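Local structure of aerobactin synthase IucA (Klebsiella pneumoniae subsp. pneumoniae, 5JM8) at residues L413-A418 with D522-K527; D310-L315 with Y420-L425; M301-L306 with S451-H456; Q429-Q434 with V441-R446. The protein probably joins citrate to acetylated hydroxylysine at the expense of ATP, as a siderophore synthetase in the making of aerobactin. All coordinates share one frame; numbering follows the deposited sequence.

Contact 1 of 4, residues L413-A418 with D522-K527; sequences LFTAEA and DQVTHK
A418 points its methyl group toward V524. The two CB atoms meet at 3.6 Å, and the branches of the valine spread round the methyl, with V524 CG1 4.0 Å from A418 CB and CG2 only slightly farther. This small apolar patch is pressed against backbone as well, because A418 CB also lies 3.4 Å from H526 O. On the helix, T415 stands one turn before A418 and brings its hydroxyl end to the margin of V524 CG1; its OG1 is bonded to K411 O within the helix.

H526 approaches the same alanine through its backbone oxygen and its ring. With CG beside its own backbone N (chi1 -65°), the imidazole is swung toward the helix end, where ND1 donates to A418 O at 3.0 Å. That bond is weak, with an N-H...O angle of 127°, and the carbonyl oxygen meets the ring obliquely. A water makes a second bridge, donating to E417 OE1 at 2.8 Å and to H526 O at 2.9 Å, so the buried carboxylate is tied to the 522-527 loop without touching it.

The loop joins helices 506-521 and 528-535, and the contact holds it against the C-terminal turn of helix 394-420. F414 packs on both flanking helices and meets F482 of helix 475-500 edge-to-face, while the H526 ring stacks on H456.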
# COMPACT_ATOMS: atom_id res chain seq x y z
N LEU A 413 -13.05 -17.47 26.64
CA LEU A 413 -13.41 -16.66 27.81
C LEU A 413 -14.04 -17.48 28.93
O LEU A 413 -13.73 -17.28 30.10
CB LEU A 413 -14.36 -15.54 27.39
CG LEU A 413 -13.74 -14.45 26.51
CD1 LEU A 413 -14.82 -13.55 25.93
CD2 LEU A 413 -12.72 -13.63 27.28
N PHE A 414 -14.93 -18.41 28.57
CA PHE A 414 -15.54 -19.30 29.55
C PHE A 414 -14.52 -20.31 30.09
O PHE A 414 -14.62 -20.75 31.23
CB PHE A 414 -16.73 -20.05 28.95
CG PHE A 414 -18.01 -19.26 28.93
CD1 PHE A 414 -18.73 -19.06 30.09
CD2 PHE A 414 -18.50 -18.74 27.74
CE1 PHE A 414 -19.92 -18.34 30.07
CE2 PHE A 414 -19.68 -18.02 27.71
CZ PHE A 414 -20.39 -17.82 28.88
N THR A 415 -13.56 -20.68 29.24
CA THR A 415 -12.54 -21.66 29.61
C THR A 415 -11.47 -21.04 30.49
O THR A 415 -10.94 -21.69 31.39
CB THR A 415 -11.87 -22.28 28.37
OG1 THR A 415 -12.86 -22.93 27.56
CG2 THR A 415 -10.81 -23.29 28.77
N ALA A 416 -11.14 -19.78 30.22
CA ALA A 416 -10.15 -19.06 31.01
C ALA A 416 -10.59 -18.93 32.46
O ALA A 416 -9.77 -18.99 33.38
CB ALA A 416 -9.90 -17.69 30.41
N GLU A 417 -11.89 -18.75 32.67
CA GLU A 417 -12.45 -18.67 34.02
C GLU A 417 -12.55 -20.05 34.66
O GLU A 417 -12.17 -20.23 35.82
CB GLU A 417 -13.84 -18.01 33.98
CG GLU A 417 -14.51 -17.88 35.35
CD GLU A 417 -15.14 -19.18 35.84
OE1 GLU A 417 -15.80 -19.86 35.04
OE2 GLU A 417 -14.96 -19.51 37.03
N ALA A 418 -13.09 -21.01 33.92
CA ALA A 418 -13.34 -22.33 34.48
C ALA A 418 -12.05 -23.08 34.81
O ALA A 418 -11.88 -23.55 35.93
CB ALA A 418 -14.19 -23.14 33.51
N ASP A 522 -19.17 -29.47 29.17
CA ASP A 522 -18.70 -30.84 29.37
C ASP A 522 -17.17 -30.94 29.36
O ASP A 522 -16.61 -31.93 29.83
CB ASP A 522 -19.28 -31.75 28.28
CG ASP A 522 -20.79 -31.90 28.38
OD1 ASP A 522 -21.37 -31.56 29.43
OD2 ASP A 522 -21.41 -32.37 27.40
N GLN A 523 -16.51 -29.94 28.79
CA GLN A 523 -15.05 -29.94 28.67
C GLN A 523 -14.28 -29.10 29.67
O GLN A 523 -13.05 -29.12 29.68
CB GLN A 523 -14.66 -29.51 27.25
CG GLN A 523 -15.00 -30.51 26.17
CD GLN A 523 -14.17 -31.78 26.27
OE1 GLN A 523 -13.00 -31.79 25.88
NE2 GLN A 523 -14.77 -32.84 26.79
N VAL A 524 -14.98 -28.35 30.51
CA VAL A 524 -14.31 -27.51 31.50
C VAL A 524 -14.27 -28.16 32.88
O VAL A 524 -15.02 -29.10 33.16
CB VAL A 524 -15.00 -26.13 31.63
CG1 VAL A 524 -14.91 -25.38 30.31
CG2 VAL A 524 -16.45 -26.27 32.07
N THR A 525 -13.40 -27.65 33.74
CA THR A 525 -13.21 -28.18 35.08
C THR A 525 -14.32 -27.69 36.01
O THR A 525 -15.09 -28.49 36.55
CB THR A 525 -11.84 -27.79 35.65
OG1 THR A 525 -10.82 -28.04 34.68
CG2 THR A 525 -11.55 -28.58 36.92
N HIS A 526 -14.38 -26.38 36.21
CA HIS A 526 -15.41 -25.76 37.03
C HIS A 526 -16.62 -25.39 36.19
O HIS A 526 -16.60 -24.38 35.48
CB HIS A 526 -14.86 -24.53 37.75
CG HIS A 526 -13.78 -24.83 38.74
ND1 HIS A 526 -12.50 -25.17 38.36
CD2 HIS A 526 -13.79 -24.85 40.09
CE1 HIS A 526 -11.77 -25.38 39.44
NE2 HIS A 526 -12.53 -25.19 40.51
N LYS A 527 -17.67 -26.19 36.29
CA LYS A 527 -18.87 -26.00 35.48
C LYS A 527 -19.79 -24.93 36.08
O LYS A 527 -20.86 -24.66 35.53
CB LYS A 527 -19.62 -27.32 35.34
CG LYS A 527 -18.80 -28.41 34.68
CD LYS A 527 -19.52 -29.75 34.68
CE LYS A 527 -18.64 -30.85 34.09
NZ LYS A 527 -18.23 -30.56 32.69
O HOH W 1 -17.44 -21.71 36.35

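Contact 2 of 4, residues D310-L315 with Y420-L425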
# COMPACT_ATOMS: atom_id res chain seq x y z
N ASP A 310 3.93 -19.69 33.07
CA ASP A 310 3.82 -20.84 32.19
C ASP A 310 2.36 -21.27 31.99
O ASP A 310 2.01 -21.80 30.93
CB ASP A 310 4.64 -22.01 32.74
CG ASP A 310 6.12 -21.71 32.80
OD1 ASP A 310 6.61 -20.94 31.94
OD2 ASP A 310 6.80 -22.24 33.70
N ASP A 311 1.52 -21.06 32.99
CA ASP A 311 0.11 -21.43 32.89
C ASP A 311 -0.63 -20.52 31.91
O ASP A 311 -1.52 -20.98 31.19
CB ASP A 311 -0.57 -21.39 34.26
CG ASP A 311 -0.22 -22.60 35.12
OD1 ASP A 311 0.39 -23.55 34.60
OD2 ASP A 311 -0.59 -22.59 36.31
N TRP A 312 -0.28 -19.24 31.89
CA TRP A 312 -0.78 -18.34 30.86
C TRP A 312 -0.32 -18.85 29.51
O TRP A 312 -1.09 -18.92 28.55
CB TRP A 312 -0.29 -16.91 31.06
CG TRP A 312 -0.76 -15.99 29.99
CD1 TRP A 312 -0.24 -15.85 28.73
CD2 TRP A 312 -1.85 -15.07 30.07
NE1 TRP A 312 -0.94 -14.91 28.03
CE2 TRP A 312 -1.93 -14.41 28.82
CE3 TRP A 312 -2.76 -14.74 31.07
CZ2 TRP A 312 -2.89 -13.44 28.56
CZ3 TRP A 312 -3.72 -13.77 30.81
CH2 TRP A 312 -3.78 -13.13 29.56
N GLN A 313 0.97 -19.18 29.45
CA GLN A 313 1.59 -19.75 28.28
C GLN A 313 0.82 -20.98 27.80
O GLN A 313 0.62 -21.18 26.60
CB GLN A 313 3.04 -20.13 28.60
CG GLN A 313 4.00 -19.94 27.45
CD GLN A 313 5.42 -20.36 27.81
OE1 GLN A 313 5.64 -21.05 28.80
NE2 GLN A 313 6.37 -19.95 26.98
N THR A 314 0.38 -21.79 28.76
CA THR A 314 -0.41 -22.98 28.48
C THR A 314 -1.77 -22.59 27.92
O THR A 314 -2.26 -23.19 26.96
CB THR A 314 -0.60 -23.84 29.74
OG1 THR A 314 0.68 -24.20 30.28
CG2 THR A 314 -1.39 -25.11 29.43
N LEU A 315 -2.37 -21.57 28.53
CA LEU A 315 -3.68 -21.08 28.11
C LEU A 315 -3.60 -20.53 26.69
O LEU A 315 -4.47 -20.79 25.86
CB LEU A 315 -4.20 -20.01 29.07
CG LEU A 315 -5.47 -19.27 28.67
CD1 LEU A 315 -6.68 -20.20 28.64
CD2 LEU A 315 -5.73 -18.10 29.61
N TYR A 420 -8.73 -21.98 34.60
CA TYR A 420 -7.61 -21.23 35.17
C TYR A 420 -8.02 -20.19 36.21
O TYR A 420 -7.18 -19.67 36.94
CB TYR A 420 -6.82 -20.53 34.05
CG TYR A 420 -6.25 -21.47 33.01
CD1 TYR A 420 -7.04 -21.97 31.99
CD2 TYR A 420 -4.91 -21.85 33.06
CE1 TYR A 420 -6.52 -22.83 31.04
CE2 TYR A 420 -4.38 -22.71 32.11
CZ TYR A 420 -5.19 -23.19 31.10
OH TYR A 420 -4.67 -24.04 30.16
N GLY A 421 -9.31 -19.87 36.27
CA GLY A 421 -9.81 -18.93 37.26
C GLY A 421 -9.67 -17.47 36.87
O GLY A 421 -9.80 -16.58 37.71
N LEU A 422 -9.41 -17.22 35.59
CA LEU A 422 -9.25 -15.86 35.08
C LEU A 422 -10.57 -15.29 34.58
O LEU A 422 -11.19 -15.84 33.67
CB LEU A 422 -8.21 -15.83 33.95
CG LEU A 422 -8.09 -14.53 33.15
CD1 LEU A 422 -7.70 -13.37 34.05
CD2 LEU A 422 -7.09 -14.70 32.03
N VAL A 423 -10.99 -14.18 35.18
CA VAL A 423 -12.24 -13.53 34.80
C VAL A 423 -11.95 -12.32 33.91
O VAL A 423 -11.36 -11.34 34.36
CB VAL A 423 -13.03 -13.08 36.04
CG1 VAL A 423 -14.36 -12.44 35.63
CG2 VAL A 423 -13.27 -14.26 36.97
N LEU A 424 -12.36 -12.40 32.65
CA LEU A 424 -12.33 -11.25 31.75
C LEU A 424 -13.75 -10.82 31.43
O LEU A 424 -14.46 -11.49 30.68
CB LEU A 424 -11.57 -11.58 30.46
CG LEU A 424 -10.09 -11.94 30.61
CD1 LEU A 424 -9.48 -12.26 29.26
CD2 LEU A 424 -9.31 -10.82 31.29
N LEU A 425 -14.17 -9.71 32.03
CA LEU A 425 -15.52 -9.20 31.84
C LEU A 425 -15.64 -8.53 30.48
O LEU A 425 -15.39 -7.34 30.34
CB LEU A 425 -15.89 -8.22 32.95
CG LEU A 425 -15.84 -8.81 34.36
CD1 LEU A 425 -16.02 -7.71 35.40
CD2 LEU A 425 -16.90 -9.89 34.54
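This is an apolar contact between helix 310-318 and the 420-425 segment, in which Y420 and L422 lie against one side of the helix where the chain leaves helix 394-420 and enters strand 422-424. G421 makes the turn between them with positive phi, at backbone angles that would press a CB against the preceding carbonyl.

L315 and Y420 carry most of it. L315 CB sits over one face of the phenol ring, 4.1 Å from the centroid and 17° off the normal. With CG of L315 anti to its N (chi1 172°), the side chain runs on across the ring until CD1 meets Y420 CE1 at 3.6 Å. The far end of the ring reaches T314, whose CG2 is 3.5 Å from Y420 OH, the two side chains crossing at about a right angle. The T314 hydroxyl is engaged in the helix, consistent with the methyl facing the ring: OG1 donates to D310 O at 2.8 Å, and T314 N reaches that oxygen from the opposite face of its carbonyl plane. Farther toward the strand, W312 lays the CZ3 corner of its indole 3.7 Å from L422 CD2.

T314 also packs on Q396 of the second subunit, so the outer end of the contact borders the subunit interface.

No hydrogen bond crosses between the segments. Cohesion therefore rests mainly on ring-face CH-pi contact and dispersion, with D311 O close to the ring, while the T314 hydroxyl and the T314 and L315 amides bond within the helix.

Contact 3 of 4, residues M301-L306 with S451-H456; sequences MRLARL and SAFMPH
R302 divides its side chain between a polar and an apolar partner: NE forms a salt bridge with E466, while CD stands 4.0 Å from F453 CE2. The bend at chi3 (-58°) turns the charged end off the phenyl group, and the guanidinium plane is nearly perpendicular to the ring (86°). No hydrogen bond spans the two segments; what crosses is hydrocarbon.

F453 pushes its ring end-on into the helix surface and is met there by three side chains, all obliquely. L306 comes from the opposite direction, and its CD2 lies 3.3 Å from F453 CE1, a tight approach on the other flank of the ring from R302. L303 splits its two methyls: CD1 grazes F453 CZ at 4.4 Å, while CD2 touches S451 CB at 4.0 Å. The hydroxyl of S451 is bonded to C448 O.

The 301-306 part of helix 294-306 runs at 66° to strand 451-453, which pairs antiparallel with strand 422-424. L422 of that partner strand touches both L303 and F453, and L461 of helix 458-462 packs on L306 and F453.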
# COMPACT_ATOMS: atom_id res chain seq x y z
N MET A 301 -0.96 -4.17 35.08
CA MET A 301 0.38 -4.67 35.37
C MET A 301 0.29 -6.09 35.93
O MET A 301 1.06 -6.97 35.53
CB MET A 301 1.08 -3.76 36.38
CG MET A 301 1.35 -2.35 35.89
SD MET A 301 2.40 -2.26 34.43
CE MET A 301 3.88 -3.09 34.99
N ARG A 302 -0.64 -6.29 36.85
CA ARG A 302 -0.85 -7.58 37.49
C ARG A 302 -1.12 -8.67 36.46
O ARG A 302 -0.53 -9.75 36.50
CB ARG A 302 -2.01 -7.49 38.48
CG ARG A 302 -2.33 -8.79 39.21
CD ARG A 302 -3.34 -8.56 40.33
NE ARG A 302 -2.85 -7.58 41.29
CZ ARG A 302 -3.42 -6.40 41.53
NH1 ARG A 302 -4.52 -6.02 40.89
NH2 ARG A 302 -2.88 -5.58 42.43
N LEU A 303 -2.02 -8.37 35.52
CA LEU A 303 -2.35 -9.31 34.46
C LEU A 303 -1.17 -9.49 33.50
O LEU A 303 -0.95 -10.58 32.98
CB LEU A 303 -3.59 -8.82 33.69
CG LEU A 303 -4.14 -9.73 32.59
CD1 LEU A 303 -4.58 -11.08 33.15
CD2 LEU A 303 -5.30 -9.05 31.87
N ALA A 304 -0.42 -8.41 33.28
CA ALA A 304 0.71 -8.45 32.36
C ALA A 304 1.85 -9.31 32.92
O ALA A 304 2.48 -10.07 32.18
CB ALA A 304 1.20 -7.04 32.08
N ARG A 305 2.13 -9.16 34.21
CA ARG A 305 3.14 -9.98 34.87
C ARG A 305 2.70 -11.44 34.93
O ARG A 305 3.52 -12.35 34.84
CB ARG A 305 3.42 -9.47 36.29
CG ARG A 305 4.09 -8.12 36.34
CD ARG A 305 4.39 -7.71 37.76
NE ARG A 305 5.00 -6.39 37.83
CZ ARG A 305 6.28 -6.14 37.61
NH1 ARG A 305 7.11 -7.14 37.31
NH2 ARG A 305 6.74 -4.90 37.69
N LEU A 306 1.40 -11.64 35.09
CA LEU A 306 0.82 -12.98 35.11
C LEU A 306 0.90 -13.62 33.73
O LEU A 306 0.91 -14.84 33.61
CB LEU A 306 -0.62 -12.92 35.60
CG LEU A 306 -1.31 -14.24 35.94
CD1 LEU A 306 -0.56 -15.01 37.02
CD2 LEU A 306 -2.75 -13.99 36.37
N SER A 451 -10.41 -7.16 34.51
CA SER A 451 -9.83 -8.45 34.84
C SER A 451 -10.02 -8.76 36.32
O SER A 451 -9.84 -7.88 37.17
CB SER A 451 -8.34 -8.49 34.48
OG SER A 451 -7.60 -7.55 35.24
N ALA A 452 -10.38 -10.00 36.62
CA ALA A 452 -10.54 -10.44 37.99
C ALA A 452 -10.20 -11.92 38.09
O ALA A 452 -10.11 -12.62 37.08
CB ALA A 452 -11.95 -10.19 38.48
N PHE A 453 -10.00 -12.40 39.32
CA PHE A 453 -9.54 -13.77 39.54
C PHE A 453 -10.42 -14.51 40.53
O PHE A 453 -10.85 -13.96 41.55
CB PHE A 453 -8.09 -13.76 40.03
CG PHE A 453 -7.16 -13.02 39.11
CD1 PHE A 453 -6.65 -13.64 37.97
CD2 PHE A 453 -6.79 -11.71 39.37
CE1 PHE A 453 -5.79 -12.97 37.12
CE2 PHE A 453 -5.93 -11.04 38.52
CZ PHE A 453 -5.43 -11.67 37.39
N MET A 454 -10.70 -15.77 40.21
CA MET A 454 -11.49 -16.64 41.08
C MET A 454 -10.59 -17.23 42.15
O MET A 454 -9.37 -17.16 42.04
CB MET A 454 -12.16 -17.74 40.26
CG MET A 454 -13.07 -17.22 39.17
SD MET A 454 -14.34 -16.12 39.81
CE MET A 454 -15.24 -17.24 40.89
N PRO A 455 -11.20 -17.80 43.20
CA PRO A 455 -10.41 -18.43 44.27
C PRO A 455 -9.46 -19.50 43.75
O PRO A 455 -8.36 -19.65 44.30
CB PRO A 455 -11.48 -19.04 45.17
CG PRO A 455 -12.68 -18.18 44.97
CD PRO A 455 -12.64 -17.78 43.52
N HIS A 456 -9.85 -20.23 42.71
CA HIS A 456 -9.05 -21.34 42.20
C HIS A 456 -7.96 -20.87 41.24
O HIS A 456 -7.32 -21.68 40.57
CB HIS A 456 -9.94 -22.39 41.53
CG HIS A 456 -10.81 -21.86 40.43
ND1 HIS A 456 -12.00 -21.20 40.67
CD2 HIS A 456 -10.67 -21.91 39.09
CE1 HIS A 456 -12.55 -20.86 39.52
NE2 HIS A 456 -11.77 -21.28 38.54

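Contact 4 of 4, residues Q429-Q434 with V441-R446. With MG (magnesium ion), chain J; ATP (adenosine-5'-triphosphate), chain I.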
# COMPACT_ATOMS: atom_id res chain seq x y z
N GLN A 429 -17.91 -3.91 23.93
CA GLN A 429 -16.90 -2.92 23.59
C GLN A 429 -15.49 -3.40 23.94
O GLN A 429 -14.50 -2.84 23.45
CB GLN A 429 -17.21 -1.60 24.31
CG GLN A 429 -16.32 -0.43 23.90
CD GLN A 429 -15.18 -0.17 24.88
OE1 GLN A 429 -15.11 -0.75 25.96
NE2 GLN A 429 -14.28 0.73 24.49
N ASN A 430 -15.39 -4.43 24.77
CA ASN A 430 -14.10 -5.04 25.11
C ASN A 430 -13.77 -6.20 24.19
O ASN A 430 -12.67 -6.75 24.24
CB ASN A 430 -14.09 -5.51 26.56
CG ASN A 430 -14.12 -4.37 27.55
OD1 ASN A 430 -13.91 -3.21 27.19
ND2 ASN A 430 -14.39 -4.69 28.80
N ILE A 431 -14.73 -6.58 23.36
CA ILE A 431 -14.56 -7.69 22.42
C ILE A 431 -14.19 -7.20 21.03
O ILE A 431 -15.00 -6.57 20.35
CB ILE A 431 -15.84 -8.54 22.33
CG1 ILE A 431 -16.06 -9.29 23.64
CG2 ILE A 431 -15.74 -9.53 21.18
CD1 ILE A 431 -17.46 -9.85 23.80
N LEU A 432 -12.96 -7.50 20.61
CA LEU A 432 -12.54 -7.27 19.23
C LEU A 432 -12.63 -8.59 18.47
O LEU A 432 -11.95 -9.56 18.81
CB LEU A 432 -11.13 -6.70 19.17
CG LEU A 432 -10.89 -5.43 20.01
CD1 LEU A 432 -9.42 -5.04 20.00
CD2 LEU A 432 -11.75 -4.29 19.51
N VAL A 433 -13.48 -8.62 17.45
CA VAL A 433 -13.69 -9.82 16.66
C VAL A 433 -12.75 -9.82 15.47
O VAL A 433 -12.94 -9.08 14.51
CB VAL A 433 -15.15 -9.94 16.18
CG1 VAL A 433 -15.34 -11.19 15.33
CG2 VAL A 433 -16.09 -9.96 17.36
N GLN A 434 -11.72 -10.66 15.55
CA GLN A 434 -10.77 -10.80 14.46
C GLN A 434 -11.40 -11.60 13.34
O GLN A 434 -11.60 -12.81 13.47
CB GLN A 434 -9.49 -11.49 14.95
CG GLN A 434 -8.37 -11.54 13.91
CD GLN A 434 -7.22 -12.42 14.34
OE1 GLN A 434 -7.37 -13.31 15.17
NE2 GLN A 434 -6.05 -12.18 13.76
N VAL A 441 -12.37 -15.42 13.07
CA VAL A 441 -11.29 -16.40 13.10
C VAL A 441 -10.42 -16.22 14.34
O VAL A 441 -9.42 -16.92 14.51
CB VAL A 441 -10.40 -16.29 11.84
CG1 VAL A 441 -11.20 -16.62 10.60
CG2 VAL A 441 -9.79 -14.91 11.73
N GLY A 442 -10.80 -15.30 15.22
CA GLY A 442 -10.05 -15.06 16.44
C GLY A 442 -10.65 -13.98 17.31
O GLY A 442 -11.60 -13.30 16.92
N LEU A 443 -10.07 -13.82 18.50
CA LEU A 443 -10.54 -12.84 19.48
C LEU A 443 -9.38 -12.03 20.04
O LEU A 443 -8.30 -12.57 20.30
CB LEU A 443 -11.29 -13.53 20.63
CG LEU A 443 -11.59 -12.69 21.87
CD1 LEU A 443 -12.60 -11.59 21.55
CD2 LEU A 443 -12.08 -13.55 23.03
N ILE A 444 -9.61 -10.74 20.23
CA ILE A 444 -8.68 -9.89 20.97
C ILE A 444 -9.45 -9.13 22.05
O ILE A 444 -10.32 -8.32 21.75
CB ILE A 444 -7.93 -8.91 20.05
CG1 ILE A 444 -7.20 -9.67 18.94
CG2 ILE A 444 -6.95 -8.08 20.86
CD1 ILE A 444 -6.53 -8.77 17.91
N TYR A 445 -9.12 -9.42 23.31
CA TYR A 445 -9.76 -8.76 24.44
C TYR A 445 -9.03 -7.49 24.83
O TYR A 445 -7.80 -7.44 24.80
CB TYR A 445 -9.84 -9.71 25.64
CG TYR A 445 -10.41 -9.04 26.88
CD1 TYR A 445 -11.78 -9.01 27.10
CD2 TYR A 445 -9.58 -8.43 27.81
CE1 TYR A 445 -12.30 -8.39 28.22
CE2 TYR A 445 -10.09 -7.81 28.93
CZ TYR A 445 -11.46 -7.80 29.13
OH TYR A 445 -11.97 -7.18 30.25
N ARG A 446 -9.81 -6.48 25.21
CA ARG A 446 -9.29 -5.17 25.57
C ARG A 446 -9.88 -4.72 26.90
O ARG A 446 -10.96 -5.17 27.28
CB ARG A 446 -9.62 -4.17 24.46
CG ARG A 446 -9.50 -2.72 24.86
CD ARG A 446 -9.81 -1.82 23.70
NE ARG A 446 -11.22 -1.89 23.31
CZ ARG A 446 -11.67 -1.50 22.12
NH1 ARG A 446 -10.83 -1.02 21.22
NH2 ARG A 446 -12.96 -1.59 21.84
MG MG J . -13.90 -1.33 27.81
PG ATP I . -11.14 1.00 27.16
O1G ATP I . -10.40 1.98 26.30
O2G ATP I . -11.73 -0.16 26.39
O3G ATP I . -10.39 0.57 28.40
PB ATP I . -13.07 1.89 29.15
O1B ATP I . -13.64 3.27 29.34
O2B ATP I . -12.09 1.34 30.16
O3B ATP I . -12.46 1.80 27.65
PA ATP I . -15.56 0.75 29.99
O1A ATP I . -15.15 1.27 31.35
O2A ATP I . -16.12 -0.65 29.87
O3A ATP I . -14.30 0.86 29.00
O5' ATP I . -16.63 1.75 29.32
C5' ATP I . -17.11 1.42 28.02
C4' ATP I . -17.45 2.66 27.21
O4' ATP I . -17.99 2.24 25.96
C3' ATP I . -18.50 3.55 27.88
O3' ATP I . -18.04 4.91 27.90
C2' ATP I . -19.75 3.41 27.04
O2' ATP I . -20.40 4.66 26.83
C1' ATP I . -19.27 2.83 25.72
N9 ATP I . -20.19 1.80 25.19
C8 ATP I . -20.81 1.87 24.00
N7 ATP I . -21.59 0.78 23.80
C5 ATP I . -21.47 -0.01 24.88
C6 ATP I . -22.02 -1.31 25.30
N6 ATP I . -22.88 -1.97 24.48
N1 ATP I . -21.64 -1.80 26.50
C2 ATP I . -20.79 -1.13 27.31
N3 ATP I . -20.25 0.06 26.98
C4 ATP I . -20.54 0.66 25.80
O HOH W 2 -6.72 -16.04 14.03
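Strands 431-434 and 441-445 form an antiparallel hairpin, their axes 4.7 Å apart at closest approach, with L432 and I444 as a hydrogen-bonded pair and V441 and G442 both facing Q434 in a classic beta bulge. In the bulge V441 N gives Q434 O a bond of 2.8 Å, and the one from G442 N is weak.

L432 and I444 pack CB to CB at 4.0 Å on one face of the sheet; on the other, I431 CG2 meets L443 CD1. L432 CD2 also lies over one face of the R446 guanidinium, 3.5 Å above its plane. At the edge of that group NH2 donates to Q429 O at 2.6 Å, nearly straight (167°), while NH1 forms a salt bridge with E142; this probably limits its rotation.

The magnesium ion takes Q429 OE1 at 2.3 Å and N430 OD1 at 2.0 Å. N430 ND2 is bonded to L425 O, which fixes which end of the amide faces the metal. Q429 NE2 bonds T263 and, weakly, ATP O2G. Two amide oxygens, with D447 and ATP O3A, thus make up the ion's known ligands; R446, close to ATP O2G but not bonded to it, could at most lend weak electrostatic support.

Contacts 1, 3 and 4 are buried, contact 2 only partly. Contact 4, about 12 Å from the chain's centre, is the polar one: paired backbones, metal ligands and nucleotide. Contacts 1, 2 and 3 gather some 21 to 24 Å out. Contacts 2 and 3 share a two-stranded sheet, paired through V423 and A452, and each lays a helix of the 294-318 region against it mainly through hydrocarbon contacts, with no hydrogen bond between the segments. Contact 1 hangs on the helix that leads into that sheet and mixes a small apolar patch with weak and water-mediated bonds; H456 ties it to contact 3. L425 O, bonded to N430 ND2, connects contact 2 with the magnesium site. Contacts 2 and 4 both touch the second subunit.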